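Local coordinates for protein 2-nitropropane dioxygenase (Streptomyces ansochromogenes, PDB 3BW2) that oxidises nitroalkanes with the help of bound FMN and probably detoxifies propionate 3-nitronate by oxygen-dependent oxidative denitrification, at residues Val150-Pro155 with Asp167-Gln172; Arg159-Ala164 with Val207-Val212; Phe240-Glu245 with Arg326-Leu331. One frame throughout, in Å; residues are numbered along the deposited sequence.

Contact 1 of 3, residues Val150-Pro155 with Asp167-Gln172; sequences VTATTP and DAVIAQ. With FMN (flavin mononucleotide), chain B.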
# COMPACT_ATOMS: atom_id res chain seq x y z
N VAL A 150 -19.07 -7.15 2.92
CA VAL A 150 -18.56 -7.44 1.58
C VAL A 150 -17.23 -6.72 1.36
O VAL A 150 -17.09 -5.55 1.72
CB VAL A 150 -19.54 -6.98 0.48
CG1 VAL A 150 -18.98 -7.34 -0.89
CG2 VAL A 150 -20.91 -7.63 0.68
N THR A 151 -16.26 -7.42 0.77
CA THR A 151 -14.97 -6.80 0.51
C THR A 151 -14.99 -5.93 -0.75
O THR A 151 -15.66 -6.24 -1.74
CB THR A 151 -13.86 -7.87 0.33
OG1 THR A 151 -13.57 -8.48 1.59
CG2 THR A 151 -12.58 -7.24 -0.24
N ALA A 152 -14.24 -4.82 -0.70
CA ALA A 152 -14.10 -3.90 -1.81
C ALA A 152 -12.63 -3.49 -1.82
O ALA A 152 -12.03 -3.35 -0.76
CB ALA A 152 -14.99 -2.67 -1.61
N THR A 153 -12.06 -3.29 -3.01
CA THR A 153 -10.65 -2.91 -3.09
C THR A 153 -10.46 -1.50 -3.67
O THR A 153 -9.34 -1.00 -3.75
CB THR A 153 -9.85 -3.92 -3.95
OG1 THR A 153 -10.32 -3.91 -5.29
CG2 THR A 153 -10.00 -5.33 -3.38
N THR A 154 -11.58 -0.88 -4.06
CA THR A 154 -11.58 0.47 -4.63
C THR A 154 -12.82 1.21 -4.13
O THR A 154 -13.77 0.59 -3.65
CB THR A 154 -11.67 0.46 -6.17
OG1 THR A 154 -12.93 -0.11 -6.56
CG2 THR A 154 -10.54 -0.34 -6.78
N PRO A 155 -12.82 2.54 -4.23
CA PRO A 155 -14.02 3.24 -3.76
C PRO A 155 -15.23 2.89 -4.63
O PRO A 155 -16.37 2.91 -4.16
CB PRO A 155 -13.61 4.72 -3.83
CG PRO A 155 -12.49 4.75 -4.83
CD PRO A 155 -11.74 3.49 -4.55
N ASP A 167 -24.45 -4.21 5.25
CA ASP A 167 -24.29 -3.46 6.50
C ASP A 167 -22.93 -2.78 6.65
O ASP A 167 -22.81 -1.75 7.31
CB ASP A 167 -24.51 -4.39 7.70
CG ASP A 167 -25.93 -4.90 7.78
OD1 ASP A 167 -26.83 -4.10 8.09
OD2 ASP A 167 -26.15 -6.11 7.52
N ALA A 168 -21.90 -3.36 6.05
CA ALA A 168 -20.56 -2.79 6.16
C ALA A 168 -19.70 -3.29 5.02
O ALA A 168 -19.96 -4.35 4.45
CB ALA A 168 -19.93 -3.16 7.49
N VAL A 169 -18.67 -2.52 4.70
CA VAL A 169 -17.76 -2.90 3.64
C VAL A 169 -16.39 -3.15 4.23
O VAL A 169 -15.95 -2.45 5.15
CB VAL A 169 -17.66 -1.77 2.57
CG1 VAL A 169 -17.24 -0.46 3.23
CG2 VAL A 169 -16.65 -2.17 1.48
N ILE A 170 -15.71 -4.17 3.72
CA ILE A 170 -14.37 -4.49 4.18
C ILE A 170 -13.41 -3.87 3.16
O ILE A 170 -13.33 -4.33 2.03
CB ILE A 170 -14.11 -6.00 4.22
CG1 ILE A 170 -15.11 -6.68 5.17
CG2 ILE A 170 -12.68 -6.28 4.65
CD1 ILE A 170 -15.14 -8.20 5.05
N ALA A 171 -12.70 -2.82 3.56
CA ALA A 171 -11.75 -2.17 2.66
C ALA A 171 -10.44 -2.94 2.77
O ALA A 171 -9.69 -2.78 3.73
CB ALA A 171 -11.55 -0.71 3.06
N GLN A 172 -10.19 -3.79 1.78
CA GLN A 172 -8.98 -4.61 1.77
C GLN A 172 -7.90 -3.96 0.91
O GLN A 172 -8.05 -3.84 -0.31
CB GLN A 172 -9.30 -6.00 1.23
CG GLN A 172 -8.10 -6.93 1.14
CD GLN A 172 -8.36 -8.09 0.20
OE1 GLN A 172 -8.84 -7.89 -0.92
NE2 GLN A 172 -8.04 -9.31 0.64
N1 FMN B . -10.71 -13.64 2.71
C2 FMN B . -11.99 -14.15 2.47
O2 FMN B . -12.95 -13.39 2.35
N3 FMN B . -12.21 -15.52 2.37
C4 FMN B . -11.18 -16.44 2.51
O4 FMN B . -11.43 -17.66 2.42
C4A FMN B . -9.88 -15.95 2.77
N5 FMN B . -8.81 -16.83 2.95
C5A FMN B . -7.52 -16.37 3.24
C6 FMN B . -6.47 -17.30 3.44
C7 FMN B . -5.13 -16.89 3.75
C7M FMN B . -4.38 -17.88 4.68
C8 FMN B . -4.94 -15.47 3.89
C8M FMN B . -3.90 -14.85 4.83
C9 FMN B . -5.98 -14.51 3.67
C9A FMN B . -7.28 -14.96 3.35
N10 FMN B . -8.36 -14.05 3.14
C10 FMN B . -9.66 -14.54 2.87
C1' FMN B . -8.11 -12.55 3.06
C2' FMN B . -8.48 -11.93 4.43
O2' FMN B . -9.88 -11.72 4.47
C3' FMN B . -7.81 -10.54 4.67
O3' FMN B . -8.22 -9.70 3.59
C4' FMN B . -6.27 -10.57 4.71
O4' FMN B . -5.88 -11.66 5.55
C5' FMN B . -5.71 -9.23 5.28
O5' FMN B . -4.25 -9.23 5.33
P FMN B . -3.30 -9.77 6.55
O1P FMN B . -4.37 -9.31 7.48
O2P FMN B . -2.32 -8.83 5.88
O3P FMN B . -3.50 -11.14 5.91
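The carbonyl oxygen of Val150 is gripped twice: Ile170 N donates to Val150 O over 2.8 Å in a nearly straight bond, and the CA-H of Val169 adds a weaker contact. One step on, Ile170 O takes the N-H of Ala152 at 2.9 Å, with the CA-H of Thr151 beside it, and Gln172 N then donates to Ala152 O. This ladder joins two parallel strands, 150-152 and 168-172, of a TIM barrel, linked by helix 155-163 as a beta-alpha-beta crossover. Side chains alternate between the two faces. Toward the helix, the small methyl CB of Ala152 meets CG2 of Val169 at 3.5 Å, and Val161 lies on Val150 and Val169. Inside the barrel, OG1 of Thr151 rests against the branched CB of Ile170 at 3.7 Å, while CG2 of Thr151 touches CB of Gln172. Gln172 has CG anti to its backbone N (chi1 179°) and an extended chain, which carries its amide to the flavin ribityl. A primary amide suits this place because it can donate and accept: NE2 of Gln172 gives a hydrogen bond to FMN O3' at 3.0 Å and another to His179 O, while OE1 accepts from Gly181 N.

Contact 2 of 3, residues Arg159-Ala164 with Val207-Val212; sequences RAVEAA and VDIPVV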
# COMPACT_ATOMS: atom_id res chain seq x y z
N ARG A 159 -18.79 1.50 -3.21
CA ARG A 159 -20.09 2.10 -3.49
C ARG A 159 -21.07 1.01 -3.92
O ARG A 159 -22.26 1.08 -3.60
CB ARG A 159 -19.96 3.16 -4.60
CG ARG A 159 -19.28 4.45 -4.16
CD ARG A 159 -19.22 5.45 -5.30
NE ARG A 159 -18.74 6.76 -4.88
CZ ARG A 159 -19.38 7.57 -4.04
NH1 ARG A 159 -20.55 7.21 -3.54
NH2 ARG A 159 -18.86 8.75 -3.72
N ALA A 160 -20.56 0.02 -4.65
CA ALA A 160 -21.38 -1.11 -5.11
C ALA A 160 -21.85 -1.93 -3.91
O ALA A 160 -22.97 -2.42 -3.88
CB ALA A 160 -20.57 -1.98 -6.06
N VAL A 161 -20.97 -2.09 -2.93
CA VAL A 161 -21.31 -2.84 -1.73
C VAL A 161 -22.45 -2.13 -0.99
O VAL A 161 -23.43 -2.75 -0.58
CB VAL A 161 -20.08 -2.98 -0.79
CG1 VAL A 161 -20.51 -3.51 0.58
CG2 VAL A 161 -19.06 -3.93 -1.41
N GLU A 162 -22.31 -0.82 -0.84
CA GLU A 162 -23.32 -0.01 -0.16
C GLU A 162 -24.64 -0.04 -0.93
O GLU A 162 -25.70 -0.22 -0.34
CB GLU A 162 -22.84 1.44 -0.03
CG GLU A 162 -23.86 2.38 0.60
CD GLU A 162 -23.31 3.78 0.81
OE1 GLU A 162 -22.83 4.39 -0.16
OE2 GLU A 162 -23.37 4.26 1.96
N ALA A 163 -24.57 0.13 -2.25
CA ALA A 163 -25.77 0.12 -3.08
C ALA A 163 -26.55 -1.20 -2.96
O ALA A 163 -27.76 -1.24 -3.15
CB ALA A 163 -25.41 0.37 -4.53
N ALA A 164 -25.83 -2.29 -2.66
CA ALA A 164 -26.46 -3.60 -2.53
C ALA A 164 -27.20 -3.72 -1.20
O ALA A 164 -27.92 -4.69 -0.97
CB ALA A 164 -25.41 -4.69 -2.64
N VAL A 207 -18.69 6.10 0.88
CA VAL A 207 -19.89 5.47 1.41
C VAL A 207 -20.17 5.95 2.83
O VAL A 207 -19.31 6.57 3.46
CB VAL A 207 -19.76 3.92 1.43
CG1 VAL A 207 -19.43 3.41 0.04
CG2 VAL A 207 -18.71 3.50 2.44
N ASP A 208 -21.37 5.66 3.33
CA ASP A 208 -21.74 6.08 4.67
C ASP A 208 -21.85 4.91 5.65
O ASP A 208 -22.07 5.12 6.84
CB ASP A 208 -23.07 6.84 4.66
CG ASP A 208 -23.01 8.10 3.82
OD1 ASP A 208 -22.00 8.83 3.93
OD2 ASP A 208 -23.97 8.36 3.07
N ILE A 209 -21.70 3.69 5.15
CA ILE A 209 -21.78 2.51 6.01
C ILE A 209 -20.43 2.27 6.68
O ILE A 209 -19.41 2.76 6.22
CB ILE A 209 -22.19 1.27 5.20
CG1 ILE A 209 -21.25 1.07 4.02
CG2 ILE A 209 -23.63 1.42 4.71
CD1 ILE A 209 -21.43 -0.27 3.32
N PRO A 210 -20.43 1.51 7.80
CA PRO A 210 -19.21 1.19 8.56
C PRO A 210 -18.16 0.51 7.69
O PRO A 210 -18.49 -0.25 6.78
CB PRO A 210 -19.72 0.27 9.66
CG PRO A 210 -21.12 0.74 9.87
CD PRO A 210 -21.61 0.93 8.46
N VAL A 211 -16.89 0.79 7.98
CA VAL A 211 -15.79 0.21 7.21
C VAL A 211 -14.87 -0.64 8.08
O VAL A 211 -14.46 -0.22 9.16
CB VAL A 211 -14.93 1.31 6.55
CG1 VAL A 211 -13.76 0.67 5.80
CG2 VAL A 211 -15.79 2.14 5.61
N VAL A 212 -14.56 -1.84 7.60
CA VAL A 212 -13.65 -2.73 8.29
C VAL A 212 -12.37 -2.72 7.46
O VAL A 212 -12.38 -3.08 6.29
CB VAL A 212 -14.22 -4.17 8.36
CG1 VAL A 212 -13.20 -5.11 9.01
CG2 VAL A 212 -15.51 -4.17 9.17
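Glu162 reaches from helix 155-163 to the loop ahead of strand 211-214, where its OE2 accepts the backbone N-H of Asp208 at 2.8 Å, almost straight. The oxygen is met on its syn side, with the donor 34° out of the carboxylate plane. A chi1 of 177°, with chi2 also near anti, stretches the chain to its full length; a glutamate fits because it spans the gap and still ends in an acceptor. The other oxygen, OE1, lies against Val207, 3.5 Å from its CB, as the two side chains run alongside one another, pointing opposite ways.

Hydrophobic contacts flank this polar bridge. CG1 of Val207 approaches Arg159 CA at 3.8 Å. Ile209 has CG1 on the side of both backbone neighbours (chi1 54°), which, with an extended chi2, sends CD1 to the stem of Glu162, 4.0 Å from its CB, and near CG1 of Val161. Behind them Val161 and Ile209 both rest on Val169, so helix 155-163, the loop before strand 211-214 and strand 168-172 share one apolar layer.

The carboxylate of Asp208 is also close, its OD2 4.3 Å from OE2 of Glu162. The two like charges would raise the proton affinity of the pair somewhat, an effect that the backbone N-H held by Glu162 probably offsets in part.

Contact 3 of 3, residues Phe240-Glu245 with Arg326-Leu331; sequences FLATDE and RMAREL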
# COMPACT_ATOMS: atom_id res chain seq x y z
N PHE A 240 -3.34 -13.95 12.61
CA PHE A 240 -3.95 -15.12 13.25
C PHE A 240 -3.51 -16.44 12.62
O PHE A 240 -3.65 -17.50 13.23
CB PHE A 240 -5.47 -15.00 13.22
CG PHE A 240 -6.01 -14.05 14.24
CD1 PHE A 240 -6.02 -14.39 15.59
CD2 PHE A 240 -6.48 -12.80 13.86
CE1 PHE A 240 -6.48 -13.50 16.55
CE2 PHE A 240 -6.94 -11.89 14.82
CZ PHE A 240 -6.93 -12.25 16.17
N LEU A 241 -2.99 -16.37 11.40
CA LEU A 241 -2.54 -17.56 10.67
C LEU A 241 -1.43 -18.25 11.46
O LEU A 241 -1.31 -19.48 11.45
CB LEU A 241 -2.00 -17.15 9.29
CG LEU A 241 -1.52 -18.21 8.30
CD1 LEU A 241 -2.67 -19.13 7.93
CD2 LEU A 241 -1.00 -17.52 7.05
N ALA A 242 -0.65 -17.44 12.16
CA ALA A 242 0.48 -17.91 12.95
C ALA A 242 0.16 -18.43 14.36
O ALA A 242 1.04 -18.98 15.02
CB ALA A 242 1.52 -16.79 13.04
N THR A 243 -1.08 -18.26 14.81
CA THR A 243 -1.46 -18.70 16.15
C THR A 243 -1.63 -20.21 16.25
O THR A 243 -1.79 -20.90 15.25
CB THR A 243 -2.77 -18.00 16.64
OG1 THR A 243 -3.87 -18.34 15.79
CG2 THR A 243 -2.60 -16.49 16.64
N ASP A 244 -1.59 -20.72 17.48
CA ASP A 244 -1.71 -22.16 17.70
C ASP A 244 -3.01 -22.78 17.19
O ASP A 244 -2.99 -23.87 16.64
CB ASP A 244 -1.51 -22.49 19.18
CG ASP A 244 -0.12 -22.12 19.68
OD1 ASP A 244 0.81 -22.08 18.84
OD2 ASP A 244 0.06 -21.87 20.89
N GLU A 245 -4.13 -22.08 17.37
CA GLU A 245 -5.43 -22.60 16.92
C GLU A 245 -5.56 -22.65 15.41
O GLU A 245 -6.43 -23.35 14.88
CB GLU A 245 -6.59 -21.77 17.50
CG GLU A 245 -6.79 -21.92 19.00
CD GLU A 245 -5.83 -21.06 19.81
OE1 GLU A 245 -4.93 -20.43 19.22
OE2 GLU A 245 -6.00 -21.02 21.05
N ARG A 326 6.40 -10.87 8.50
CA ARG A 326 7.58 -10.97 9.36
C ARG A 326 7.31 -10.60 10.82
O ARG A 326 8.09 -10.95 11.71
CB ARG A 326 8.73 -10.13 8.78
CG ARG A 326 9.39 -10.79 7.57
CD ARG A 326 9.97 -9.80 6.56
NE ARG A 326 11.03 -8.97 7.12
CZ ARG A 326 11.78 -8.12 6.40
NH1 ARG A 326 11.59 -8.00 5.10
NH2 ARG A 326 12.71 -7.40 7.00
N MET A 327 6.18 -9.93 11.06
CA MET A 327 5.81 -9.53 12.42
C MET A 327 4.86 -10.54 13.07
O MET A 327 4.30 -10.29 14.14
CB MET A 327 5.13 -8.16 12.40
CG MET A 327 5.91 -7.07 11.69
SD MET A 327 5.04 -5.47 11.65
CE MET A 327 5.62 -4.76 13.17
N ALA A 328 4.67 -11.69 12.43
CA ALA A 328 3.78 -12.72 12.96
C ALA A 328 4.26 -13.22 14.32
O ALA A 328 5.46 -13.37 14.55
CB ALA A 328 3.68 -13.87 11.98
N ARG A 329 3.31 -13.47 15.22
CA ARG A 329 3.64 -13.96 16.55
C ARG A 329 2.96 -15.31 16.81
O ARG A 329 1.76 -15.47 16.56
CB ARG A 329 3.21 -12.91 17.59
CG ARG A 329 4.05 -11.64 17.52
CD ARG A 329 3.65 -10.58 18.54
NE ARG A 329 2.49 -9.80 18.12
CZ ARG A 329 2.11 -8.65 18.69
NH1 ARG A 329 2.81 -8.16 19.71
NH2 ARG A 329 1.05 -7.99 18.23
N GLU A 330 3.73 -16.28 17.28
CA GLU A 330 3.23 -17.63 17.54
C GLU A 330 2.81 -17.85 18.99
O GLU A 330 3.65 -18.06 19.86
CB GLU A 330 4.28 -18.67 17.16
CG GLU A 330 4.75 -18.60 15.72
CD GLU A 330 5.91 -19.54 15.45
OE1 GLU A 330 6.95 -19.41 16.12
OE2 GLU A 330 5.78 -20.41 14.56
N LEU A 331 1.51 -17.81 19.23
CA LEU A 331 0.96 -18.01 20.57
C LEU A 331 -0.52 -18.28 20.41
O LEU A 331 -1.04 -18.22 19.29
CB LEU A 331 1.19 -16.76 21.42
CG LEU A 331 1.05 -15.39 20.74
CD1 LEU A 331 -0.29 -15.26 20.08
CD2 LEU A 331 1.23 -14.31 21.79
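Ala242 lays its methyl group over that of Ala328, CB to CB 3.8 Å, and the same CB rests on the carbonyl oxygen of Arg329. A small residue suits both places, because the two backbones run close here, with the CA atoms of Thr243 and Glu330 only 5.0 Å apart. Ala242 O in turn faces Glu330, receiving a CA-H contact and lying 3.8 Å from its CG.

The direct hydrogen bond runs from Asp244 N to Leu331 O, 3.1 Å long, with the donor well above the carbonyl plane. Thr243 packs on the same oxygen: its CB lies 3.2 Å from Leu331 O, with CG2 a little farther off. Its hydroxyl is turned to the other side: a chi1 of 62° swings OG1 back over its own backbone, and it donates to Phe240 O at 2.7 Å. That carbonyl also accepts Thr243 N, so both donors of the threonine hold it to Phe240 of the short helix 238-241. Carboxylate atom OD2 of Asp244 passes against the carbonyl carbon of Leu331, and Leu336 of helix 333-350 lies on both Thr243 and Leu331.

The ends of the longer side chains lead elsewhere: Arg329 forms a salt bridge with Glu343, and Arg326 one with Glu156 of the second subunit. Helix 238-241 directly follows Gly237, whose N binds FMN, and begins with Thr238, whose OG1 is also hydrogen-bonded to FMN. A short helix after the last barrel strand, close to the cofactor phosphate, is characteristic of phosphate-binding TIM barrels, and here the segment 326-331 packs on the adjoining residues Ala242 to Asp244.

Overall arrangement
From the N terminus, contact 1 opens at strand 147-152 and closes a short loop at strand 168-172, with helix 155-163 between them. Contact 2 starts on that helix, before contact 1 has closed, and ends ahead of strand 211-214, so the two cross along the chain. They also touch in space: strands 168-172 and 211-214 are neighbours in the barrel sheet, and together the contacts join strands 147-152, 168-172 and 211-214 with helix 155-163. Contact 3 follows in series and closes a much longer loop, tying the segment before helix 333-350 to the region of helix 238-241, beyond the last barrel strand. Its centre lies about 25 Å from that of contact 1, on the opposite side of the chain's centre.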